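Local coordinates for methylmalonyl-CoA carboxyltransferase 5S subunit (Propionibacterium freudenreichii subsp. shermanii, PDB 1RQB), which catalyses the transfer of a carboxyl group from the biotin of the 1.3S subunit to pyruvate, forming oxaloacetate at a cobalt-containing TIM-barrel active site, at residues H226-E235 with L258-V268. Sequence-based numbering, arbitrary orientation.
With CO (cobalt (II) ion), chain B.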
loop_
_atom_site.group_PDB
_atom_site.type_symbol
_atom_site.label_atom_id
_atom_site.label_comp_id
_atom_site.label_asym_id
_atom_site.label_seq_id
_atom_site.Cartn_x
_atom_site.Cartn_y
_atom_site.Cartn_z
ATOM N N HIS A 226 -3.993 15.384 -5.707
ATOM C CA HIS A 226 -2.629 14.845 -5.599
ATOM C C HIS A 226 -2.410 14.367 -4.163
ATOM O O HIS A 226 -2.208 15.174 -3.256
ATOM C CB HIS A 226 -1.601 15.941 -5.933
ATOM C CG HIS A 226 -0.173 15.487 -5.855
ATOM N ND1 HIS A 226 0.463 14.830 -6.887
ATOM C CD2 HIS A 226 0.737 15.580 -4.853
ATOM C CE1 HIS A 226 1.701 14.537 -6.525
ATOM N NE2 HIS A 226 1.894 14.983 -5.295
ATOM N N CYS A 227 -2.454 13.057 -3.955
ATOM C CA CYS A 227 -2.253 12.511 -2.604
ATOM C C CYS A 227 -1.098 11.511 -2.603
ATOM O O CYS A 227 -0.994 10.676 -3.501
ATOM C CB CYS A 227 -3.480 11.710 -2.132
ATOM S SG CYS A 227 -4.908 12.622 -1.583
ATOM N N HIS A 228 -0.255 11.604 -1.579
ATOM C CA HIS A 228 0.813 10.616 -1.370
ATOM C C HIS A 228 0.176 9.469 -0.582
ATOM O O HIS A 228 -0.948 9.609 -0.101
ATOM C CB HIS A 228 1.983 11.252 -0.613
ATOM C CG HIS A 228 2.838 12.125 -1.485
ATOM N ND1 HIS A 228 4.161 11.848 -1.745
ATOM C CD2 HIS A 228 2.533 13.223 -2.220
ATOM C CE1 HIS A 228 4.635 12.734 -2.605
ATOM N NE2 HIS A 228 3.669 13.578 -2.909
ATOM N N SER A 229 0.872 8.343 -0.426
ATOM C CA SER A 229 0.272 7.178 0.242
ATOM C C SER A 229 0.964 6.869 1.570
ATOM O O SER A 229 0.789 5.786 2.129
ATOM C CB SER A 229 0.397 5.961 -0.676
ATOM O OG SER A 229 1.752 5.832 -1.124
ATOM N N THR A 230 1.717 7.831 2.081
ATOM C CA THR A 230 2.528 7.695 3.301
ATOM C C THR A 230 1.775 7.136 4.513
ATOM O O THR A 230 2.336 6.345 5.271
ATOM C CB THR A 230 3.139 9.052 3.660
ATOM O OG1 THR A 230 3.589 9.681 2.451
ATOM C CG2 THR A 230 4.332 8.866 4.612
ATOM N N THR A 231 0.532 7.546 4.726
ATOM C CA THR A 231 -0.251 7.099 5.889
ATOM C C THR A 231 -1.127 5.890 5.552
ATOM O O THR A 231 -1.789 5.342 6.431
ATOM C CB THR A 231 -1.203 8.186 6.349
ATOM O OG1 THR A 231 -2.034 8.556 5.237
ATOM C CG2 THR A 231 -0.426 9.385 6.858
ATOM N N GLY A 232 -1.181 5.518 4.280
ATOM C CA GLY A 232 -1.989 4.376 3.879
ATOM C C GLY A 232 -3.498 4.565 3.800
ATOM O O GLY A 232 -4.205 3.581 3.591
ATOM N N VAL A 233 -4.013 5.792 3.921
ATOM C CA VAL A 233 -5.472 5.979 3.905
ATOM C C VAL A 233 -5.961 6.667 2.627
ATOM O O VAL A 233 -7.161 6.689 2.363
ATOM C CB VAL A 233 -5.963 6.905 5.087
ATOM C CG1 VAL A 233 -5.297 6.507 6.416
ATOM C CG2 VAL A 233 -5.640 8.380 4.787
ATOM N N THR A 234 -5.055 7.189 1.810
ATOM C CA THR A 234 -5.491 8.041 0.692
ATOM C C THR A 234 -6.066 7.317 -0.527
ATOM O O THR A 234 -6.692 7.970 -1.361
ATOM C CB THR A 234 -4.372 9.003 0.257
ATOM O OG1 THR A 234 -3.253 8.249 -0.212
ATOM C CG2 THR A 234 -3.952 9.893 1.437
ATOM N N GLU A 235 -5.886 6.013 -0.704
ATOM C CA GLU A 235 -6.545 5.456 -1.896
ATOM C C GLU A 235 -8.054 5.470 -1.647
ATOM O O GLU A 235 -8.862 5.629 -2.563
ATOM C CB GLU A 235 -6.066 4.041 -2.220
ATOM C CG GLU A 235 -6.644 3.550 -3.547
ATOM C CD GLU A 235 -5.958 2.303 -4.061
ATOM O OE1 GLU A 235 -4.755 2.372 -4.379
ATOM O OE2 GLU A 235 -6.617 1.252 -4.147
ATOM N N LEU A 258 3.471 3.454 -3.596
ATOM C CA LEU A 258 3.265 3.203 -2.161
ATOM C C LEU A 258 4.361 3.820 -1.291
ATOM O O LEU A 258 5.310 4.427 -1.785
ATOM C CB LEU A 258 3.117 1.701 -1.880
ATOM C CG LEU A 258 1.920 1.086 -2.622
ATOM C CD1 LEU A 258 1.732 -0.360 -2.186
ATOM C CD2 LEU A 258 0.662 1.885 -2.345
ATOM N N GLY A 259 4.208 3.675 0.022
ATOM C CA GLY A 259 5.167 4.277 0.931
ATOM C C GLY A 259 5.040 5.792 0.843
ATOM O O GLY A 259 3.929 6.307 0.720
ATOM N N PRO A 260 6.159 6.536 0.880
ATOM C CA PRO A 260 6.176 8.006 0.804
ATOM C C PRO A 260 5.814 8.473 -0.607
ATOM O O PRO A 260 5.768 9.670 -0.888
ATOM C CB PRO A 260 7.619 8.374 1.140
ATOM C CG PRO A 260 8.216 7.137 1.714
ATOM C CD PRO A 260 7.520 6.002 1.044
ATOM N N GLY A 261 5.592 7.497 -1.482
ATOM C CA GLY A 261 5.206 7.768 -2.846
ATOM C C GLY A 261 3.703 7.949 -2.988
ATOM O O GLY A 261 3.080 8.610 -2.158
ATOM N N HIS A 262 3.112 7.298 -3.989
ATOM C CA HIS A 262 1.690 7.503 -4.296
ATOM C C HIS A 262 0.945 6.182 -4.499
ATOM O O HIS A 262 1.540 5.106 -4.532
ATOM C CB HIS A 262 1.601 8.340 -5.578
ATOM C CG HIS A 262 2.558 9.495 -5.590
ATOM N ND1 HIS A 262 3.885 9.357 -5.941
ATOM C CD2 HIS A 262 2.394 10.794 -5.237
ATOM C CE1 HIS A 262 4.499 10.522 -5.804
ATOM N NE2 HIS A 262 3.616 11.410 -5.379
ATOM N N ASN A 263 -0.378 6.300 -4.611
ATOM C CA ASN A 263 -1.243 5.139 -4.860
ATOM C C ASN A 263 -0.974 4.684 -6.296
ATOM O O ASN A 263 -0.685 5.507 -7.165
ATOM C CB ASN A 263 -2.703 5.531 -4.611
ATOM C CG ASN A 263 -2.927 5.977 -3.172
ATOM O OD1 ASN A 263 -2.760 5.195 -2.237
ATOM N ND2 ASN A 263 -3.261 7.254 -2.989
ATOM N N PRO A 264 -1.027 3.361 -6.547
ATOM C CA PRO A 264 -0.768 2.740 -7.852
ATOM C C PRO A 264 -1.780 3.034 -8.961
ATOM O O PRO A 264 -2.986 2.872 -8.786
ATOM C CB PRO A 264 -0.683 1.236 -7.525
ATOM C CG PRO A 264 -0.716 1.158 -6.004
ATOM C CD PRO A 264 -1.519 2.346 -5.600
ATOM N N THR A 265 -1.253 3.442 -10.111
ATOM C CA THR A 265 -2.080 3.786 -11.278
ATOM C C THR A 265 -3.021 2.633 -11.635
ATOM O O THR A 265 -4.230 2.820 -11.765
ATOM C CB THR A 265 -1.173 4.093 -12.495
ATOM O OG1 THR A 265 -0.368 5.242 -12.201
ATOM C CG2 THR A 265 -2.016 4.341 -13.760
ATOM N N GLU A 266 -2.468 1.437 -11.794
ATOM C CA GLU A 266 -3.299 0.295 -12.204
ATOM C C GLU A 266 -4.333 -0.051 -11.130
ATOM O O GLU A 266 -5.456 -0.436 -11.455
ATOM C CB GLU A 266 -2.428 -0.917 -12.499
ATOM C CG GLU A 266 -1.367 -0.653 -13.557
ATOM C CD GLU A 266 0.009 -0.461 -12.938
ATOM O OE1 GLU A 266 0.208 0.516 -12.178
ATOM O OE2 GLU A 266 0.885 -1.303 -13.199
ATOM N N SER A 267 -3.965 0.062 -9.856
ATOM C CA SER A 267 -4.917 -0.255 -8.781
ATOM C C SER A 267 -6.082 0.736 -8.810
ATOM O O SER A 267 -7.242 0.351 -8.666
ATOM C CB SER A 267 -4.218 -0.204 -7.423
ATOM O OG SER A 267 -3.199 -1.191 -7.349
ATOM N N VAL A 268 -5.778 2.018 -9.004
ATOM C CA VAL A 268 -6.835 3.038 -9.048
ATOM C C VAL A 268 -7.738 2.793 -10.259
ATOM O O VAL A 268 -8.958 2.927 -10.172
ATOM C CB VAL A 268 -6.233 4.464 -9.083
ATOM C CG1 VAL A 268 -7.305 5.494 -9.402
ATOM C CG2 VAL A 268 -5.629 4.776 -7.727
HETATM CO CO CO B . 3.833 15.172 -4.320
HETATM O O HOH W 1 -1.965 8.855 -5.256
HETATM O O HOH W 2 1.647 3.176 1.565
HETATM O O HOH W 3 -2.569 5.274 0.710
HETATM O O HOH W 4 5.946 15.515 -3.581
#
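His228 ND1 donates to Pro260 O (2.8 Å, nearly straight at 170°), with the acceptor in the ring plane, while NE2 of the same ring binds cobalt at 2.1 Å. His226 NE2 is a second ligand, its ND1 bonded to Asp250, and Asp34 a third. Next along the chain, Ser229 N bonds to Gly261 O and Ser229 OG to Gly259 O (2.9 Å), the hydroxyl approaching from above the carbonyl plane; with the Pro260 bond, they tie three successive carbonyls of the type II' turn Leu258–Gly261 to His228 and Ser229. Asn263 ND2 gives a straight, in-plane bond to Thr234 OG1 (2.9 Å). Set between backbone N and carbonyl carbon (chi1 62°), OG1 can take that N-H and give its own proton to His228 O. Replacing Asn263 by alanine would probably leave Thr234 OG1 without its amide donor. Outward, His262 turns its edge to the face of His228, NE2 standing 3.2 Å above it, and bonds to Asp34. Glu235 CB packs on the Asn263 amide. These loops follow barrel strands 223-225 and 248-251; the Pro260 bond and the cobalt fix the His228 ring's rotation, and His262 is consistent with a second-shell role orienting Asp34.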